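Local coordinates for pngf-ii (Elizabethkingia meningoseptica, PDB 4R4X), which probably removes N-linked glycans from glycoproteins, hydrolysing the bond between the sugar chain and its asparagine as a peptide:N-glycosidase related to PNGase F, at residues Asn418-Tyr423 with Pro496-Leu501. Sequence-based numbering, arbitrary orientation.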
loop_
_atom_site.group_PDB
_atom_site.type_symbol
_atom_site.label_atom_id
_atom_site.label_comp_id
_atom_site.label_asym_id
_atom_site.label_seq_id
_atom_site.Cartn_x
_atom_site.Cartn_y
_atom_site.Cartn_z
ATOM N N ASN A 418 -2.035 -22.519 14.491
ATOM C CA ASN A 418 -1.053 -21.914 13.578
ATOM C C ASN A 418 -0.399 -20.668 14.159
ATOM O O ASN A 418 -0.303 -19.643 13.502
ATOM C CB ASN A 418 -1.680 -21.649 12.209
ATOM C CG ASN A 418 -2.012 -22.926 11.464
ATOM O OD1 ASN A 418 -1.393 -23.972 11.683
ATOM N ND2 ASN A 418 -2.999 -22.858 10.591
ATOM N N ALA A 419 0.080 -20.765 15.395
ATOM C CA ALA A 419 0.751 -19.651 16.023
ATOM C C ALA A 419 2.033 -19.305 15.262
ATOM O O ALA A 419 2.745 -20.179 14.797
ATOM C CB ALA A 419 1.105 -19.969 17.466
ATOM N N GLN A 420 2.336 -18.022 15.197
ATOM C CA GLN A 420 3.548 -17.554 14.542
ATOM C C GLN A 420 4.124 -16.409 15.343
ATOM O O GLN A 420 3.373 -15.664 15.990
ATOM C CB GLN A 420 3.248 -17.034 13.141
ATOM C CG GLN A 420 2.688 -18.050 12.168
ATOM C CD GLN A 420 2.191 -17.364 10.918
ATOM O OE1 GLN A 420 2.514 -16.213 10.663
ATOM N NE2 GLN A 420 1.395 -18.069 10.140
ATOM N N LEU A 421 5.447 -16.251 15.279
ATOM C CA LEU A 421 6.075 -15.053 15.775
ATOM C C LEU A 421 6.483 -14.216 14.580
ATOM O O LEU A 421 7.308 -14.648 13.774
ATOM C CB LEU A 421 7.300 -15.365 16.635
ATOM C CG LEU A 421 7.949 -14.141 17.294
ATOM C CD1 LEU A 421 7.029 -13.513 18.324
ATOM C CD2 LEU A 421 9.276 -14.494 17.955
ATOM N N ARG A 422 5.866 -13.045 14.459
ATOM C CA ARG A 422 6.269 -12.037 13.477
ATOM C C ARG A 422 7.462 -11.343 14.075
ATOM O O ARG A 422 7.340 -10.663 15.095
ATOM C CB ARG A 422 5.139 -11.041 13.231
ATOM C CG ARG A 422 5.448 -9.906 12.248
ATOM C CD ARG A 422 4.261 -8.956 12.217
ATOM N NE ARG A 422 4.407 -7.809 11.318
ATOM C CZ ARG A 422 4.860 -6.605 11.664
ATOM N NH1 ARG A 422 4.889 -5.645 10.757
ATOM N NH2 ARG A 422 5.285 -6.347 12.890
ATOM N N TYR A 423 8.616 -11.530 13.449
ATOM C CA TYR A 423 9.893 -11.192 14.057
ATOM C C TYR A 423 10.698 -10.305 13.116
ATOM O O TYR A 423 10.997 -10.697 11.977
ATOM C CB TYR A 423 10.672 -12.464 14.360
ATOM C CG TYR A 423 12.018 -12.278 15.030
ATOM C CD1 TYR A 423 12.107 -11.836 16.345
ATOM C CD2 TYR A 423 13.202 -12.600 14.370
ATOM C CE1 TYR A 423 13.338 -11.692 16.975
ATOM C CE2 TYR A 423 14.433 -12.496 15.004
ATOM C CZ TYR A 423 14.496 -12.037 16.305
ATOM O OH TYR A 423 15.704 -11.872 16.939
ATOM N N PRO A 496 9.767 -8.524 7.889
ATOM C CA PRO A 496 9.566 -9.477 8.988
ATOM C C PRO A 496 9.758 -10.892 8.508
ATOM O O PRO A 496 9.552 -11.168 7.327
ATOM C CB PRO A 496 8.091 -9.298 9.378
ATOM C CG PRO A 496 7.686 -7.980 8.791
ATOM C CD PRO A 496 8.571 -7.720 7.614
ATOM N N VAL A 497 10.169 -11.773 9.409
ATOM C CA VAL A 497 10.045 -13.180 9.157
ATOM C C VAL A 497 8.895 -13.708 10.009
ATOM O O VAL A 497 8.588 -13.158 11.075
ATOM C CB VAL A 497 11.362 -13.927 9.416
ATOM C CG1 VAL A 497 12.489 -13.326 8.566
ATOM C CG2 VAL A 497 11.705 -13.942 10.887
ATOM N N TYR A 498 8.258 -14.753 9.515
ATOM C CA TYR A 498 7.092 -15.323 10.151
ATOM C C TYR A 498 7.455 -16.710 10.634
ATOM O O TYR A 498 7.508 -17.652 9.847
ATOM C CB TYR A 498 5.953 -15.360 9.159
ATOM C CG TYR A 498 5.551 -13.963 8.827
ATOM C CD1 TYR A 498 4.690 -13.246 9.663
ATOM C CD2 TYR A 498 6.087 -13.326 7.725
ATOM C CE1 TYR A 498 4.356 -11.929 9.376
ATOM C CE2 TYR A 498 5.770 -12.004 7.442
ATOM C CZ TYR A 498 4.894 -11.327 8.258
ATOM O OH TYR A 498 4.583 -10.031 7.955
ATOM N N ILE A 499 7.737 -16.820 11.925
ATOM C CA ILE A 499 8.316 -18.047 12.477
ATOM C C ILE A 499 7.183 -18.924 12.992
ATOM O O ILE A 499 6.449 -18.541 13.913
ATOM C CB ILE A 499 9.288 -17.728 13.620
ATOM C CG1 ILE A 499 10.463 -16.920 13.061
ATOM C CG2 ILE A 499 9.748 -18.996 14.338
ATOM C CD1 ILE A 499 11.380 -16.358 14.109
ATOM N N ASN A 500 7.045 -20.090 12.396
ATOM C CA ASN A 500 5.992 -21.023 12.803
ATOM C C ASN A 500 6.267 -21.577 14.199
ATOM O O ASN A 500 7.361 -22.063 14.467
ATOM C CB ASN A 500 5.865 -22.147 11.778
ATOM C CG ASN A 500 5.129 -21.712 10.515
ATOM O OD1 ASN A 500 4.398 -20.733 10.517
ATOM N ND2 ASN A 500 5.322 -22.451 9.429
ATOM N N LEU A 501 5.293 -21.466 15.090
ATOM C CA LEU A 501 5.437 -21.976 16.463
ATOM C C LEU A 501 4.590 -23.224 16.731
ATOM O O LEU A 501 4.653 -23.784 17.843
ATOM C CB LEU A 501 5.057 -20.886 17.456
ATOM C CG LEU A 501 5.860 -19.598 17.397
ATOM C CD1 LEU A 501 5.248 -18.630 18.392
ATOM C CD2 LEU A 501 7.332 -19.859 17.702
HETATM O O HOH W 1 1.641 -20.966 10.693
#
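Leu421 faces Ile499, and Tyr423 faces Val497, as the hydrogen-bonded pairs of two antiparallel strands, a compact case of how one sheet presents two chemically different surfaces. Each pair closes with two backbone bonds, among them Leu421 N to Ile499 O at 2.8 Å. A fifth bond, Leu501 N to Ala419 O at 2.9 Å, extends the pairing, while the CA of Gln420 lies 3.1 Å from Ile499 O in a CA-H...O contact.

Polar and long side chains share the face of the non-hydrogen-bonded pairs. Arg422 CG lies opposite the backbone N (chi1 178°), and the chain runs extended beside the Tyr498 ring, with CG 3.7 Å from CE1 of that tyrosine; Pro496 CG lies over one face of the guanidinium. Glu334 OE2 receives Arg422 NE in a salt bridge and is hydrogen-bonded to the Tyr498 hydroxyl, a shared partner that probably helps hold the two side chains side by side; Arg422 NH2 is hydrogen-bonded to Glu298 O. Gln420 and Asn500 lie side by side with amide planes 57° apart, joined through a water that accepts from Gln420 NE2 (3.0 Å) and donates to Asn500 OD1 (2.8 Å).

The other face is largely apolar. Val497 CG2 meets the edge of the Tyr423 ring near its plane and lies 3.9 Å from Tyr423 CB, with Ile499 CD1 also close to that CB; the Tyr423 hydroxyl is hydrogen-bonded to Asn442.

Strand 527-537 flanks 416-428 on the side away from 493-504. Ile444, from strand 442-446 of a second sheet, packs on Leu421, Tyr423 and Ile499, consistent with a beta-sandwich core.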